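PDB 2EV9: shikimate dehydrogenase (NADP(+)) from Thermus thermophilus, which catalyses the reversible NADPH-linked reduction of 3-dehydroshikimate to shikimate, the fourth of the seven steps that lead to chorismate. Local coordinates for residues 7-12 with 35-40; 116-121 with 139-144. All coordinates share one frame; numbering follows the deposited sequence.

Contact 1 and contact 2 each join the two parallel strands of a beta-alpha-beta unit, but in different domains: residues 7-12 and 35-40 belong to the substrate-binding domain, residues 116-121 and 139-144 to the Rossmann-type NADP(+) domain. They lie on opposite sides of the middle of the chain, their centres 33 Å apart and their nearest atoms about 22 Å. Contact 1 lies near the shikimate site and contact 2 near the cofactor site. In contact 1 the side chain of V11 is about 6 Å from bound shikimate; in contact 2 that of V144 is about 4 Å from the side chain of A124, one of the residues that bind NADP(+).

Contact 1. Residues 7-12 with 35-40; sequences LGHPVA and AWDTPL
H9 reaches across to D37 with its ring nitrogen ND1, which donates to OD1 over 2.6 Å. The bond is short and nearly straight: OD1 lies in the imidazole plane and is met on its syn side, 22° out of the carboxylate plane, while the two flat groups are turned 61° against each other. CG is anti to the backbone N in both residues (chi1 -171°), which in D37 carries the carboxylate back toward H9 although its CB points away. CG of P39 lies over one face of the imidazole, offset toward the rim. CG2 of V11 packs on CB of A35 at 3.8 Å and lies as near to D37 N.

The backbones of L7-G8 and W36-D37 pair as parallel strands. T38 N donates to G8 O at 2.8 Å, whereas G8 N to W36 O is a weak bond of 3.5 Å. T38 O, near CB of H9, is buried here without a polar partner. CD2 of L7 presses on CB of W36 at 3.3 Å, and CB of L7 meets OG1 of T38. R46, from helix 43-53, holds D37 O and makes a cation-pi contact with W36; L7 also packs on V57 and L59 of the neighbouring strand 56-59.

Were D37 an alanine, ND1 of H9 would probably be left without its acceptor and the imidazole freer to turn. The short, straight bond probably favours a proton on ND1, and it ties the loop after strand 2-8, which leads to the shikimate-binding S14, to the edge strand 31-37.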
ATOM      1  N   LEU B   7      10.881 -14.785   1.781  1.00 35.46           N
ATOM      2  CA  LEU B   7      10.565 -16.123   1.302  1.00 36.99           C
ATOM      3  C   LEU B   7      11.549 -16.498   0.204  1.00 35.92           C
ATOM      4  O   LEU B   7      11.897 -15.669  -0.632  1.00 40.25           O
ATOM      5  CB  LEU B   7       9.137 -16.162   0.752  1.00 39.04           C
ATOM      6  CG  LEU B   7       8.009 -15.563   1.600  1.00 33.43           C
ATOM      7  CD1 LEU B   7       6.705 -15.728   0.848  1.00 27.35           C
ATOM      8  CD2 LEU B   7       7.921 -16.239   2.960  1.00 31.17           C
ATOM      9  N   GLY B   8      12.000 -17.747   0.217  1.00 38.82           N
ATOM     10  CA  GLY B   8      12.945 -18.194  -0.788  1.00 38.98           C
ATOM     11  C   GLY B   8      13.654 -19.469  -0.381  1.00 40.67           C
ATOM     12  O   GLY B   8      13.445 -19.982   0.715  1.00 37.01           O
ATOM     13  N   HIS B   9      14.501 -19.983  -1.264  1.00 41.98           N
ATOM     14  CA  HIS B   9      15.224 -21.209  -0.978  1.00 46.36           C
ATOM     15  C   HIS B   9      16.588 -21.152  -1.649  1.00 47.44           C
ATOM     16  O   HIS B   9      16.682 -21.184  -2.875  1.00 48.69           O
ATOM     17  CB  HIS B   9      14.424 -22.407  -1.499  1.00 51.91           C
ATOM     18  CG  HIS B   9      14.971 -23.733  -1.071  1.00 59.50           C
ATOM     19  ND1 HIS B   9      15.135 -24.078   0.253  1.00 61.96           N
ATOM     20  CD2 HIS B   9      15.389 -24.798  -1.793  1.00 64.36           C
ATOM     21  CE1 HIS B   9      15.635 -25.299   0.328  1.00 66.29           C
ATOM     22  NE2 HIS B   9      15.798 -25.759  -0.899  1.00 68.75           N
ATOM     23  N   PRO B  10      17.664 -21.037  -0.855  1.00 48.98           N
ATOM     24  CA  PRO B  10      17.652 -20.960   0.608  1.00 49.05           C
ATOM     25  C   PRO B  10      17.503 -19.520   1.091  1.00 50.38           C
ATOM     26  O   PRO B  10      17.517 -18.586   0.289  1.00 47.92           O
ATOM     27  CB  PRO B  10      19.003 -21.542   0.981  1.00 46.78           C
ATOM     28  CG  PRO B  10      19.882 -20.975  -0.091  1.00 47.56           C
ATOM     29  CD  PRO B  10      19.047 -21.128  -1.358  1.00 50.59           C
ATOM     30  N   VAL B  11      17.356 -19.355   2.403  1.00 46.57           N
ATOM     31  CA  VAL B  11      17.225 -18.043   3.014  1.00 42.88           C
ATOM     32  C   VAL B  11      17.945 -18.052   4.360  1.00 44.21           C
ATOM     33  O   VAL B  11      17.924 -17.065   5.090  1.00 43.56           O
ATOM     34  CB  VAL B  11      15.745 -17.656   3.256  1.00 46.66           C
ATOM     35  CG1 VAL B  11      15.026 -17.456   1.934  1.00 35.00           C
ATOM     36  CG2 VAL B  11      15.052 -18.727   4.094  1.00 40.86           C
ATOM     37  N   ALA B  12      18.594 -19.168   4.678  1.00 41.28           N
ATOM     38  CA  ALA B  12      19.303 -19.313   5.950  1.00 43.04           C
ATOM     39  C   ALA B  12      20.389 -18.261   6.135  1.00 41.37           C
ATOM     40  O   ALA B  12      20.750 -17.922   7.262  1.00 42.91           O
ATOM     41  CB  ALA B  12      19.917 -20.713   6.050  1.00 43.62           C
ATOM     42  N   ALA B  35      12.627 -15.496   8.268  1.00 44.02           N
ATOM     43  CA  ALA B  35      13.012 -16.129   7.020  1.00 42.91           C
ATOM     44  C   ALA B  35      12.176 -17.408   6.901  1.00 43.86           C
ATOM     45  O   ALA B  35      12.224 -18.272   7.772  1.00 47.27           O
ATOM     46  CB  ALA B  35      14.502 -16.455   7.032  1.00 39.45           C
ATOM     47  N   TRP B  36      11.396 -17.515   5.830  1.00 46.16           N
ATOM     48  CA  TRP B  36      10.548 -18.684   5.592  1.00 50.13           C
ATOM     49  C   TRP B  36      11.100 -19.444   4.390  1.00 48.27           C
ATOM     50  O   TRP B  36      10.936 -19.008   3.255  1.00 44.99           O
ATOM     51  CB  TRP B  36       9.116 -18.229   5.297  1.00 57.75           C
ATOM     52  CG  TRP B  36       8.003 -18.860   6.119  1.00 67.62           C
ATOM     53  CD1 TRP B  36       6.829 -18.258   6.484  1.00 70.84           C
ATOM     54  CD2 TRP B  36       7.931 -20.206   6.625  1.00 73.72           C
ATOM     55  NE1 TRP B  36       6.036 -19.137   7.182  1.00 75.52           N
ATOM     56  CE2 TRP B  36       6.685 -20.338   7.283  1.00 75.78           C
ATOM     57  CE3 TRP B  36       8.793 -21.311   6.586  1.00 71.34           C
ATOM     58  CZ2 TRP B  36       6.281 -21.528   7.900  1.00 75.56           C
ATOM     59  CZ3 TRP B  36       8.388 -22.497   7.201  1.00 75.15           C
ATOM     60  CH2 TRP B  36       7.141 -22.594   7.848  1.00 74.59           C
ATOM     61  N   ASP B  37      11.765 -20.566   4.640  1.00 51.87           N
ATOM     62  CA  ASP B  37      12.314 -21.377   3.560  1.00 52.13           C
ATOM     63  C   ASP B  37      11.147 -21.786   2.665  1.00 49.07           C
ATOM     64  O   ASP B  37      10.256 -22.510   3.101  1.00 49.02           O
ATOM     65  CB  ASP B  37      13.010 -22.611   4.145  1.00 62.67           C
ATOM     66  CG  ASP B  37      13.797 -23.395   3.104  1.00 67.50           C
ATOM     67  OD1 ASP B  37      14.725 -22.820   2.492  1.00 73.47           O
ATOM     68  OD2 ASP B  37      13.490 -24.592   2.907  1.00 72.99           O
ATOM     69  N   THR B  38      11.137 -21.313   1.423  1.00 47.88           N
ATOM     70  CA  THR B  38      10.033 -21.638   0.528  1.00 48.41           C
ATOM     71  C   THR B  38      10.435 -22.012  -0.895  1.00 50.75           C
ATOM     72  O   THR B  38      10.794 -21.149  -1.696  1.00 47.54           O
ATOM     73  CB  THR B  38       9.024 -20.466   0.441  1.00 48.39           C
ATOM     74  OG1 THR B  38       9.638 -19.355  -0.220  1.00 59.07           O
ATOM     75  CG2 THR B  38       8.601 -20.027   1.824  1.00 47.16           C
ATOM     76  N   PRO B  39      10.385 -23.316  -1.223  1.00 54.52           N
ATOM     77  CA  PRO B  39      10.737 -23.802  -2.561  1.00 57.38           C
ATOM     78  C   PRO B  39       9.678 -23.298  -3.535  1.00 60.01           C
ATOM     79  O   PRO B  39       8.628 -22.823  -3.107  1.00 64.72           O
ATOM     80  CB  PRO B  39      10.696 -25.318  -2.399  1.00 54.08           C
ATOM     81  CG  PRO B  39      11.083 -25.507  -0.966  1.00 56.14           C
ATOM     82  CD  PRO B  39      10.271 -24.438  -0.278  1.00 57.14           C
ATOM     83  N   LEU B  40       9.935 -23.398  -4.834  1.00 60.28           N
ATOM     84  CA  LEU B  40       8.965 -22.920  -5.812  1.00 64.94           C
ATOM     85  C   LEU B  40       7.648 -23.685  -5.791  1.00 66.72           C
ATOM     86  O   LEU B  40       6.607 -23.144  -6.167  1.00 67.50           O
ATOM     87  CB  LEU B  40       9.556 -22.963  -7.220  1.00 66.21           C
ATOM     88  CG  LEU B  40       8.575 -22.538  -8.320  1.00 70.18           C
ATOM     89  CD1 LEU B  40       9.251 -21.531  -9.238  1.00 74.31           C
ATOM     90  CD2 LEU B  40       8.108 -23.759  -9.100  1.00 72.39           C
TER

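Contact 2. Residues 116-121 with 139-144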
ATOM      1  N   LYS B 116      26.747   8.805 -14.258  1.00 64.64           N
ATOM      2  CA  LYS B 116      27.303   9.216 -15.537  1.00 62.59           C
ATOM      3  C   LYS B 116      27.685   7.974 -16.340  1.00 58.95           C
ATOM      4  O   LYS B 116      28.488   7.152 -15.892  1.00 56.54           O
ATOM      5  CB  LYS B 116      28.527  10.112 -15.321  1.00 64.78           C
ATOM      6  CG  LYS B 116      28.199  11.492 -14.752  1.00 73.67           C
ATOM      7  CD  LYS B 116      29.444  12.374 -14.691  1.00 75.28           C
ATOM      8  CE  LYS B 116      29.117  13.810 -14.288  1.00 75.57           C
ATOM      9  NZ  LYS B 116      28.507  13.909 -12.929  1.00 75.22           N
ATOM     10  N   GLY B 117      27.085   7.839 -17.520  1.00 55.56           N
ATOM     11  CA  GLY B 117      27.357   6.701 -18.376  1.00 50.91           C
ATOM     12  C   GLY B 117      28.436   6.996 -19.400  1.00 50.27           C
ATOM     13  O   GLY B 117      29.090   8.037 -19.322  1.00 53.86           O
ATOM     14  N   PRO B 118      28.644   6.106 -20.385  1.00 47.00           N
ATOM     15  CA  PRO B 118      27.903   4.857 -20.557  1.00 46.57           C
ATOM     16  C   PRO B 118      28.128   3.911 -19.384  1.00 46.21           C
ATOM     17  O   PRO B 118      29.237   3.802 -18.853  1.00 37.53           O
ATOM     18  CB  PRO B 118      28.472   4.293 -21.862  1.00 43.11           C
ATOM     19  CG  PRO B 118      29.050   5.504 -22.559  1.00 47.28           C
ATOM     20  CD  PRO B 118      29.691   6.216 -21.411  1.00 47.89           C
ATOM     21  N   ALA B 119      27.063   3.238 -18.977  1.00 46.34           N
ATOM     22  CA  ALA B 119      27.148   2.294 -17.883  1.00 42.75           C
ATOM     23  C   ALA B 119      27.111   0.914 -18.502  1.00 36.26           C
ATOM     24  O   ALA B 119      26.355   0.673 -19.438  1.00 36.30           O
ATOM     25  CB  ALA B 119      25.971   2.483 -16.936  1.00 45.43           C
ATOM     26  N   LEU B 120      27.945   0.017 -17.992  1.00 36.22           N
ATOM     27  CA  LEU B 120      27.991  -1.348 -18.493  1.00 32.45           C
ATOM     28  C   LEU B 120      27.623  -2.346 -17.396  1.00 34.50           C
ATOM     29  O   LEU B 120      28.246  -2.376 -16.333  1.00 35.48           O
ATOM     30  CB  LEU B 120      29.390  -1.676 -19.036  1.00 34.64           C
ATOM     31  CG  LEU B 120      29.650  -3.144 -19.380  1.00 28.28           C
ATOM     32  CD1 LEU B 120      28.630  -3.651 -20.397  1.00 35.42           C
ATOM     33  CD2 LEU B 120      31.070  -3.296 -19.919  1.00 31.96           C
ATOM     34  N   VAL B 121      26.605  -3.157 -17.666  1.00 31.41           N
ATOM     35  CA  VAL B 121      26.147  -4.169 -16.725  1.00 36.31           C
ATOM     36  C   VAL B 121      26.591  -5.555 -17.177  1.00 37.59           C
ATOM     37  O   VAL B 121      26.187  -6.039 -18.235  1.00 41.41           O
ATOM     38  CB  VAL B 121      24.605  -4.159 -16.593  1.00 38.29           C
ATOM     39  CG1 VAL B 121      24.153  -5.268 -15.651  1.00 35.43           C
ATOM     40  CG2 VAL B 121      24.139  -2.806 -16.090  1.00 37.81           C
ATOM     41  N   GLY B 139      18.521   8.038 -16.843  1.00 43.58           N
ATOM     42  CA  GLY B 139      19.046   9.006 -17.792  1.00 48.55           C
ATOM     43  C   GLY B 139      20.466   8.748 -18.266  1.00 49.85           C
ATOM     44  O   GLY B 139      21.196   9.688 -18.586  1.00 48.54           O
ATOM     45  N   LEU B 140      20.862   7.479 -18.322  1.00 53.32           N
ATOM     46  CA  LEU B 140      22.207   7.111 -18.761  1.00 51.77           C
ATOM     47  C   LEU B 140      22.191   6.193 -19.973  1.00 46.70           C
ATOM     48  O   LEU B 140      21.237   5.442 -20.175  1.00 43.17           O
ATOM     49  CB  LEU B 140      22.962   6.379 -17.646  1.00 50.95           C
ATOM     50  CG  LEU B 140      23.324   7.068 -16.334  1.00 55.01           C
ATOM     51  CD1 LEU B 140      22.056   7.482 -15.593  1.00 61.04           C
ATOM     52  CD2 LEU B 140      24.156   6.109 -15.482  1.00 42.80           C
ATOM     53  N   GLU B 141      23.257   6.259 -20.772  1.00 46.98           N
ATOM     54  CA  GLU B 141      23.410   5.382 -21.931  1.00 44.91           C
ATOM     55  C   GLU B 141      23.882   4.074 -21.300  1.00 47.30           C
ATOM     56  O   GLU B 141      24.848   4.078 -20.535  1.00 42.23           O
ATOM     57  CB  GLU B 141      24.481   5.918 -22.883  1.00 45.56           C
ATOM     58  CG  GLU B 141      24.968   4.892 -23.901  1.00 46.19           C
ATOM     59  CD  GLU B 141      26.046   5.443 -24.817  1.00 43.87           C
ATOM     60  OE1 GLU B 141      26.823   6.311 -24.368  1.00 50.60           O
ATOM     61  OE2 GLU B 141      26.129   4.997 -25.979  1.00 37.89           O
ATOM     62  N   VAL B 142      23.214   2.967 -21.619  1.00 40.71           N
ATOM     63  CA  VAL B 142      23.541   1.677 -21.016  1.00 44.12           C
ATOM     64  C   VAL B 142      23.827   0.515 -21.959  1.00 44.69           C
ATOM     65  O   VAL B 142      23.045   0.231 -22.867  1.00 47.50           O
ATOM     66  CB  VAL B 142      22.396   1.225 -20.076  1.00 46.16           C
ATOM     67  CG1 VAL B 142      22.756  -0.097 -19.409  1.00 46.53           C
ATOM     68  CG2 VAL B 142      22.115   2.302 -19.043  1.00 44.49           C
ATOM     69  N   TRP B 143      24.946  -0.170 -21.712  1.00 44.62           N
ATOM     70  CA  TRP B 143      25.343  -1.337 -22.497  1.00 42.28           C
ATOM     71  C   TRP B 143      25.219  -2.565 -21.599  1.00 42.15           C
ATOM     72  O   TRP B 143      25.293  -2.459 -20.374  1.00 39.73           O
ATOM     73  CB  TRP B 143      26.800  -1.235 -22.974  1.00 43.72           C
ATOM     74  CG  TRP B 143      27.152   0.014 -23.721  1.00 53.82           C
ATOM     75  CD1 TRP B 143      26.351   0.717 -24.576  1.00 57.31           C
ATOM     76  CD2 TRP B 143      28.420   0.683 -23.715  1.00 52.85           C
ATOM     77  NE1 TRP B 143      27.043   1.784 -25.102  1.00 58.34           N
ATOM     78  CE2 TRP B 143      28.315   1.787 -24.592  1.00 54.32           C
ATOM     79  CE3 TRP B 143      29.638   0.455 -23.057  1.00 50.36           C
ATOM     80  CZ2 TRP B 143      29.381   2.663 -24.827  1.00 51.81           C
ATOM     81  CZ3 TRP B 143      30.699   1.328 -23.291  1.00 48.73           C
ATOM     82  CH2 TRP B 143      30.561   2.416 -24.169  1.00 48.36           C
ATOM     83  N   VAL B 144      25.049  -3.731 -22.209  1.00 38.07           N
ATOM     84  CA  VAL B 144      24.917  -4.966 -21.455  1.00 42.66           C
ATOM     85  C   VAL B 144      25.777  -6.064 -22.055  1.00 42.37           C
ATOM     86  O   VAL B 144      25.907  -6.173 -23.274  1.00 46.74           O
ATOM     87  CB  VAL B 144      23.448  -5.454 -21.428  1.00 46.67           C
ATOM     88  CG1 VAL B 144      22.940  -5.648 -22.851  1.00 46.01           C
ATOM     89  CG2 VAL B 144      23.342  -6.762 -20.647  1.00 41.87           C
TER
HETATM   90  O   HOH W   1      25.571   8.681 -20.153  1.00 39.61           O
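CB of P118 sits over one face of the indole of W143, offset toward the rim, 3.6 Å from the centroid of the six-membered ring and 15° off the normal, a CH-pi contact. The indole is brought there by a chi1 of -54°, with CG beside the backbone N. Next to this CH-pi contact the parallel strands are firmly paired: A119 N donates to E141 O and W143 N to A119 O, both over 2.8 Å, and V121 N reaches W143 O at 3.1 Å. On the face of A119, V142, V121 and V144, L135 of helix 126-137 packs on the first three, and CD2 of the buried L140 lies against CB of A119 at 4.3 Å; on the face of L120 and W143, CD1 of L120 rests against CB of W143 at 4.0 Å.

The looser side is the carboxylate end of the exposed E141 and the amides near it. OE1 still comes close to CG of P118, at 3.0 Å, but OE2 takes a weak bond from W143 NE1, and a water bridges G117 N and E141 N through two weak bonds.

Strand 119-122 runs on into the glycine-rich turn that binds NADP(+), so this pairing, as in other Rossmann folds, sets its first two strands side by side. The chemistry is divided accordingly: strong backbone bonds and apolar side chains inside, weak polar links and water at the outer end.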